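Local coordinates for 3-oxo-tetronate kinase (Cupriavidus necator, PDB 5DMH), which catalyses the ATP-dependent phosphorylation of 3-oxo-tetronate to 3-oxo-tetronate 4-phosphate, leaving ADP as the other product, at residues V289-S294 against V342-T347; R387-G392 against R449-H454. All blocks are in the same frame, centred on the assembly; numbering follows the deposited sequence.

Contact 1: residues V289-S294 against V342-T347; sequences VVLAGS and VLIYAT. With ADP (adenosine-5'-diphosphate), chain C.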
loop_
_atom_site.group_PDB
_atom_site.type_symbol
_atom_site.label_atom_id
_atom_site.label_comp_id
_atom_site.label_asym_id
_atom_site.label_seq_id
_atom_site.Cartn_x
_atom_site.Cartn_y
_atom_site.Cartn_z
ATOM N N VAL A 289 6.513 13.893 -14.211
ATOM C CA VAL A 289 5.098 13.790 -14.522
ATOM C C VAL A 289 4.331 13.356 -13.260
ATOM O O VAL A 289 4.893 12.694 -12.378
ATOM C CB VAL A 289 4.856 12.774 -15.669
ATOM C CG1 VAL A 289 5.255 11.359 -15.206
ATOM C CG2 VAL A 289 3.380 12.815 -16.109
ATOM N N VAL A 290 3.045 13.717 -13.196
ATOM C CA VAL A 290 2.134 13.278 -12.142
ATOM C C VAL A 290 0.987 12.555 -12.827
ATOM O O VAL A 290 0.433 13.085 -13.771
ATOM C CB VAL A 290 1.582 14.445 -11.321
ATOM C CG1 VAL A 290 0.812 13.953 -10.115
ATOM C CG2 VAL A 290 2.719 15.358 -10.879
ATOM N N LEU A 291 0.747 11.314 -12.402
ATOM C CA LEU A 291 -0.277 10.438 -12.958
ATOM C C LEU A 291 -1.266 10.092 -11.858
ATOM O O LEU A 291 -0.920 9.367 -10.892
ATOM C CB LEU A 291 0.372 9.181 -13.520
ATOM C CG LEU A 291 1.452 9.392 -14.579
ATOM C CD1 LEU A 291 2.095 8.071 -14.976
ATOM C CD2 LEU A 291 0.855 10.106 -15.797
ATOM N N ALA A 292 -2.496 10.578 -11.989
ATOM C CA ALA A 292 -3.461 10.447 -10.896
ATOM C C ALA A 292 -4.670 9.623 -11.299
ATOM O O ALA A 292 -5.458 10.029 -12.145
ATOM C CB ALA A 292 -3.887 11.815 -10.394
ATOM N N GLY A 293 -4.779 8.439 -10.705
ATOM C CA GLY A 293 -5.898 7.555 -10.926
ATOM C C GLY A 293 -6.760 7.315 -9.696
ATOM O O GLY A 293 -7.800 6.691 -9.802
ATOM N N SER A 294 -6.328 7.802 -8.536
ATOM C CA SER A 294 -7.164 7.801 -7.335
ATOM C C SER A 294 -8.345 8.771 -7.471
ATOM O O SER A 294 -8.192 9.853 -8.019
ATOM C CB SER A 294 -6.298 8.190 -6.134
ATOM O OG SER A 294 -7.056 8.266 -4.910
ATOM N N VAL A 342 3.629 17.894 -16.174
ATOM C CA VAL A 342 2.198 17.967 -16.291
ATOM C C VAL A 342 1.538 16.923 -15.401
ATOM O O VAL A 342 2.166 15.947 -14.986
ATOM C CB VAL A 342 1.714 17.750 -17.745
ATOM C CG1 VAL A 342 2.459 18.673 -18.712
ATOM C CG2 VAL A 342 1.820 16.294 -18.170
ATOM N N LEU A 343 0.258 17.159 -15.147
ATOM C CA LEU A 343 -0.631 16.253 -14.441
ATOM C C LEU A 343 -1.595 15.632 -15.442
ATOM O O LEU A 343 -2.277 16.364 -16.183
ATOM C CB LEU A 343 -1.434 17.047 -13.405
ATOM C CG LEU A 343 -2.583 16.280 -12.734
ATOM C CD1 LEU A 343 -2.114 15.110 -11.886
ATOM C CD2 LEU A 343 -3.421 17.230 -11.918
ATOM N N ILE A 344 -1.599 14.303 -15.516
ATOM C CA ILE A 344 -2.616 13.564 -16.252
ATOM C C ILE A 344 -3.488 12.883 -15.220
ATOM O O ILE A 344 -2.974 12.128 -14.382
ATOM C CB ILE A 344 -1.979 12.539 -17.196
ATOM C CG1 ILE A 344 -0.892 13.198 -18.044
ATOM C CG2 ILE A 344 -3.033 11.842 -18.058
ATOM C CD1 ILE A 344 -1.378 14.236 -19.069
ATOM N N TYR A 345 -4.803 13.110 -15.274
ATOM C CA TYR A 345 -5.668 12.686 -14.174
ATOM C C TYR A 345 -7.033 12.236 -14.617
ATOM O O TYR A 345 -7.612 12.799 -15.528
ATOM C CB TYR A 345 -5.823 13.800 -13.112
ATOM C CG TYR A 345 -6.667 15.010 -13.512
ATOM C CD1 TYR A 345 -6.125 16.015 -14.288
ATOM C CD2 TYR A 345 -7.992 15.126 -13.122
ATOM C CE1 TYR A 345 -6.864 17.131 -14.650
ATOM C CE2 TYR A 345 -8.752 16.225 -13.490
ATOM C CZ TYR A 345 -8.183 17.219 -14.261
ATOM O OH TYR A 345 -8.916 18.320 -14.612
ATOM N N ALA A 346 -7.531 11.197 -13.963
ATOM C CA ALA A 346 -8.902 10.755 -14.134
ATOM C C ALA A 346 -9.720 11.128 -12.906
ATOM O O ALA A 346 -10.945 11.010 -12.903
ATOM C CB ALA A 346 -8.936 9.268 -14.350
ATOM N N THR A 347 -9.014 11.534 -11.853
ATOM C CA THR A 347 -9.606 11.974 -10.584
ATOM C C THR A 347 -10.887 12.770 -10.751
ATOM O O THR A 347 -10.907 13.792 -11.439
ATOM C CB THR A 347 -8.564 12.783 -9.804
ATOM O OG1 THR A 347 -7.323 12.062 -9.807
ATOM C CG2 THR A 347 -9.009 13.046 -8.360
HETATM P PB ADP C . -6.788 4.563 -4.142
HETATM O O1B ADP C . -5.326 4.545 -3.708
HETATM O O2B ADP C . -7.417 5.926 -3.907
HETATM O O3B ADP C . -7.599 3.398 -3.596
HETATM P PA ADP C . -6.561 3.254 -6.751
HETATM O O1A ADP C . -5.757 3.715 -7.902
HETATM O O2A ADP C . -6.175 2.059 -5.948
HETATM O O3A ADP C . -6.777 4.537 -5.771
HETATM O "O5'" ADP C . -8.063 2.916 -7.202
HETATM C "C5'" ADP C . -8.865 3.853 -7.907
HETATM C "C4'" ADP C . -9.657 3.110 -8.979
HETATM O "O4'" ADP C . -10.707 3.940 -9.450
HETATM C "C3'" ADP C . -8.791 2.764 -10.183
HETATM O "O3'" ADP C . -9.174 1.496 -10.750
HETATM C "C2'" ADP C . -9.103 3.884 -11.125
HETATM O "O2'" ADP C . -8.748 3.592 -12.460
HETATM C "C1'" ADP C . -10.579 4.063 -10.862
HETATM N N9 ADP C . -11.015 5.377 -11.321
HETATM C C8 ADP C . -10.356 6.553 -11.182
HETATM N N7 ADP C . -11.038 7.555 -11.757
HETATM C C5 ADP C . -12.158 6.999 -12.278
HETATM C C6 ADP C . -13.298 7.502 -13.044
HETATM N N6 ADP C . -13.344 8.823 -13.308
HETATM N N1 ADP C . -14.262 6.628 -13.393
HETATM C C2 ADP C . -14.194 5.315 -13.086
HETATM N N3 ADP C . -13.167 4.761 -12.402
HETATM C C4 ADP C . -12.136 5.562 -11.997
#
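Val290 and Ala292 knit the two parallel strands together, each through both its N-H and its C=O. Val290 N donates to Val342 O at 3.0 Å and Ala292 N donates to Ile344 O at 2.9 Å, while their carbonyls accept Ile344 N and Ala346 N; all four bonds are nearly straight. Packing is closest on the face carrying Val290, Ala292, Leu343 and Tyr345. There CG1 of Val290, anti to the backbone N (chi1 -172°), meets Leu343 CD1 at 3.6 Å, and the same CD1 reaches Ala292 CB. On the other face Leu291 and Ile344 run side by side, with Leu291 CD2 4.0 Å from Ile344 CB.

Beyond Ala292 the segments part into loops at the nucleotide, and polar groups take over. Thr347 OG1 donates to Ser294 O at 3.0 Å, tying the loops together. Ser294 OG, also hydrogen-bonded to Ser296 N and Thr299 OG1, donates to ADP O2B of the beta-phosphate, 2.6 Å away, and Ala346 O accepts adenine N6 at a longer 3.3 Å. Such loops at the C-terminal ends of parallel strands are the usual place for a nucleotide in an alpha/beta domain. Every touching residue is buried, so no side is solvent; close-packed strands contrast with a polar, ADP-binding end. Helix 297-308 covers the Leu343 and Tyr345 face, helix 362-382 covers the Leu291 and Ile344 face, and strands 387-391 and 313-315 flank the pair.

Contact 2: residues R387-G392 against R449-H454; sequences RFVVAG and RQLGGH. With ADP (adenosine-5'-diphosphate), chain C.
This is a strand-to-helix packing contact at the C-terminal end of the chain: the start of strand 387-391 lies against the last turn of helix 443-451 and the tail that follows it. Arg387 carries most of it. Its aliphatic part crosses Leu451, with CD 4.1 Å from Leu451 CB, and a bend at chi3 (-70°) turns the guanidinium along the tail. Gly453 O sits over one face of that group, 3.3 Å from NE, and Gly452 O comes in obliquely, 3.2 Å from NH2; both angles are too poor for hydrogen bonds. The guanidinium is gripped instead by Gly286 O at NH1 and Leu448 O at NH2, the latter a carbonyl of the helix's final turn.

Helix 443-451 packs on two parallel strands of the nucleotide-binding domain, touching 387-391 through Val389 and 430-434 through Ala430, which meets Leu451. The chain leaves the helix at Gly452, whose positive phi (156°) swings the backbone past Arg387. Asp285 OD1 holds the tail there through Gly453 N. Deeper in, Leu451 CD1 makes an apolar contact with Val389 CG2 at 4.0 Å, and it also packs on the strand backbone, 3.8 Å from Phe388 O. At the far end of the strand, well away from helix 443-451, Gly392 sits at the N-cap position of helix 393-403 and brings its CA to 3.3 Å from ADP O1B.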
loop_
_atom_site.group_PDB
_atom_site.type_symbol
_atom_site.label_atom_id
_atom_site.label_comp_id
_atom_site.label_asym_id
_atom_site.label_seq_id
_atom_site.Cartn_x
_atom_site.Cartn_y
_atom_site.Cartn_z
ATOM N N ARG A 387 11.260 11.174 -13.391
ATOM C CA ARG A 387 10.539 11.326 -12.105
ATOM C C ARG A 387 9.049 11.100 -12.314
ATOM O O ARG A 387 8.431 11.743 -13.157
ATOM C CB ARG A 387 10.761 12.721 -11.484
ATOM C CG ARG A 387 12.225 13.072 -11.167
ATOM C CD ARG A 387 12.371 14.510 -10.662
ATOM N NE ARG A 387 12.113 15.460 -11.732
ATOM C CZ ARG A 387 11.463 16.616 -11.624
ATOM N NH1 ARG A 387 11.305 17.370 -12.707
ATOM N NH2 ARG A 387 10.972 17.034 -10.473
ATOM N N PHE A 388 8.491 10.179 -11.535
ATOM C CA PHE A 388 7.085 9.810 -11.629
ATOM C C PHE A 388 6.417 9.877 -10.281
ATOM O O PHE A 388 6.797 9.138 -9.351
ATOM C CB PHE A 388 6.974 8.377 -12.157
ATOM C CG PHE A 388 7.591 8.164 -13.502
ATOM C CD1 PHE A 388 8.966 8.031 -13.640
ATOM C CD2 PHE A 388 6.795 8.047 -14.636
ATOM C CE1 PHE A 388 9.529 7.811 -14.889
ATOM C CE2 PHE A 388 7.362 7.829 -15.869
ATOM C CZ PHE A 388 8.714 7.719 -16.002
ATOM N N VAL A 389 5.400 10.736 -10.172
ATOM C CA VAL A 389 4.512 10.791 -9.007
ATOM C C VAL A 389 3.172 10.191 -9.411
ATOM O O VAL A 389 2.549 10.652 -10.349
ATOM C CB VAL A 389 4.286 12.250 -8.545
ATOM C CG1 VAL A 389 3.326 12.297 -7.367
ATOM C CG2 VAL A 389 5.614 12.907 -8.204
ATOM N N VAL A 390 2.773 9.129 -8.721
ATOM C CA VAL A 390 1.581 8.376 -9.038
ATOM C C VAL A 390 0.634 8.382 -7.842
ATOM O O VAL A 390 1.019 8.004 -6.745
ATOM C CB VAL A 390 1.905 6.924 -9.422
ATOM C CG1 VAL A 390 0.649 6.233 -9.948
ATOM C CG2 VAL A 390 3.048 6.835 -10.446
ATOM N N ALA A 391 -0.601 8.792 -8.072
ATOM C CA ALA A 391 -1.615 8.838 -7.034
ATOM C C ALA A 391 -2.560 7.673 -7.207
ATOM O O ALA A 391 -3.221 7.568 -8.248
ATOM C CB ALA A 391 -2.377 10.159 -7.099
ATOM N N GLY A 392 -2.595 6.774 -6.215
ATOM C CA GLY A 392 -3.485 5.636 -6.257
ATOM C C GLY A 392 -2.740 4.301 -6.189
ATOM O O GLY A 392 -1.712 4.101 -6.838
ATOM N N ARG A 449 9.557 17.746 -6.177
ATOM C CA ARG A 449 10.774 18.386 -5.680
ATOM C C ARG A 449 11.667 17.456 -4.877
ATOM O O ARG A 449 12.885 17.509 -4.993
ATOM C CB ARG A 449 10.436 19.621 -4.822
ATOM C CG ARG A 449 9.938 20.795 -5.629
ATOM C CD ARG A 449 9.560 21.976 -4.743
ATOM N NE ARG A 449 9.162 23.131 -5.537
ATOM C CZ ARG A 449 10.016 23.963 -6.139
ATOM N NH1 ARG A 449 11.329 23.775 -6.046
ATOM N NH2 ARG A 449 9.556 24.990 -6.844
ATOM N N GLN A 450 11.080 16.619 -4.031
ATOM C CA GLN A 450 11.901 15.719 -3.256
ATOM C C GLN A 450 12.553 14.643 -4.143
ATOM O O GLN A 450 13.666 14.215 -3.874
ATOM C CB GLN A 450 11.094 15.076 -2.133
ATOM C CG GLN A 450 12.008 14.494 -1.087
ATOM C CD GLN A 450 11.279 14.050 0.150
ATOM O OE1 GLN A 450 10.440 14.775 0.695
ATOM N NE2 GLN A 450 11.589 12.843 0.603
ATOM N N LEU A 451 11.863 14.232 -5.208
ATOM C CA LEU A 451 12.392 13.221 -6.128
ATOM C C LEU A 451 13.641 13.742 -6.859
ATOM O O LEU A 451 14.569 12.983 -7.171
ATOM C CB LEU A 451 11.307 12.787 -7.121
ATOM C CG LEU A 451 10.125 11.957 -6.634
ATOM C CD1 LEU A 451 9.304 11.488 -7.830
ATOM C CD2 LEU A 451 10.568 10.762 -5.798
ATOM N N GLY A 452 13.687 15.040 -7.124
ATOM C CA GLY A 452 14.866 15.599 -7.753
ATOM C C GLY A 452 14.621 16.889 -8.500
ATOM O O GLY A 452 13.511 17.430 -8.502
ATOM N N GLY A 453 15.677 17.376 -9.142
ATOM C CA GLY A 453 15.622 18.622 -9.882
ATOM C C GLY A 453 15.033 18.511 -11.279
ATOM O O GLY A 453 14.742 17.425 -11.785
ATOM N N HIS A 454 14.908 19.667 -11.914
ATOM C CA HIS A 454 14.168 19.821 -13.160
ATOM C C HIS A 454 14.809 19.134 -14.366
ATOM O O HIS A 454 14.123 18.834 -15.355
ATOM C CB HIS A 454 13.935 21.320 -13.421
ATOM C CG HIS A 454 13.374 22.059 -12.234
ATOM N ND1 HIS A 454 14.110 22.312 -11.096
ATOM C CD2 HIS A 454 12.151 22.605 -12.022
ATOM C CE1 HIS A 454 13.364 22.982 -10.229
ATOM N NE2 HIS A 454 12.173 23.173 -10.767
ATOM O OXT HIS A 454 16.014 18.851 -14.391
HETATM P PB ADP C . -6.788 4.563 -4.142
HETATM O O1B ADP C . -5.326 4.545 -3.708
HETATM O O2B ADP C . -7.417 5.926 -3.907
HETATM O O3B ADP C . -7.599 3.398 -3.596
HETATM P PA ADP C . -6.561 3.254 -6.751
HETATM O O1A ADP C . -5.757 3.715 -7.902
HETATM O O2A ADP C . -6.175 2.059 -5.948
HETATM O O3A ADP C . -6.777 4.537 -5.771
HETATM O "O5'" ADP C . -8.063 2.916 -7.202
HETATM C "C5'" ADP C . -8.865 3.853 -7.907
HETATM C "C4'" ADP C . -9.657 3.110 -8.979
HETATM O "O4'" ADP C . -10.707 3.940 -9.450
HETATM C "C3'" ADP C . -8.791 2.764 -10.183
HETATM O "O3'" ADP C . -9.174 1.496 -10.750
HETATM C "C2'" ADP C . -9.103 3.884 -11.125
HETATM O "O2'" ADP C . -8.748 3.592 -12.460
HETATM C "C1'" ADP C . -10.579 4.063 -10.862
HETATM N N9 ADP C . -11.015 5.377 -11.321
HETATM C C8 ADP C . -10.356 6.553 -11.182
HETATM N N7 ADP C . -11.038 7.555 -11.757
HETATM C C5 ADP C . -12.158 6.999 -12.278
HETATM C C6 ADP C . -13.298 7.502 -13.044
HETATM N N6 ADP C . -13.344 8.823 -13.308
HETATM N N1 ADP C . -14.262 6.628 -13.393
HETATM C C2 ADP C . -14.194 5.315 -13.086
HETATM N N3 ADP C . -13.167 4.761 -12.402
HETATM C C4 ADP C . -12.136 5.562 -11.997
#

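Overall arrangement
Strands 288-292 and 387-391 are neighbours in the sheet, so contacts 1 and 2 adjoin, their centres about 12 Å apart. Leu291 joins them: its N lies 2.8 Å from Val389 O and its O 2.9 Å from Ala391 N, both probable hydrogen bonds. Contact 1 is wholly buried and works chiefly through backbone bonding between strands, with both segments running on to the nucleotide. Contact 2 goes from a buried apolar centre out to an exposed C-terminal residue, and joins strand to helix through side-chain packing and a guanidinium whose hydrogen bonds to Gly286 O and Leu448 O lie outside the two segments.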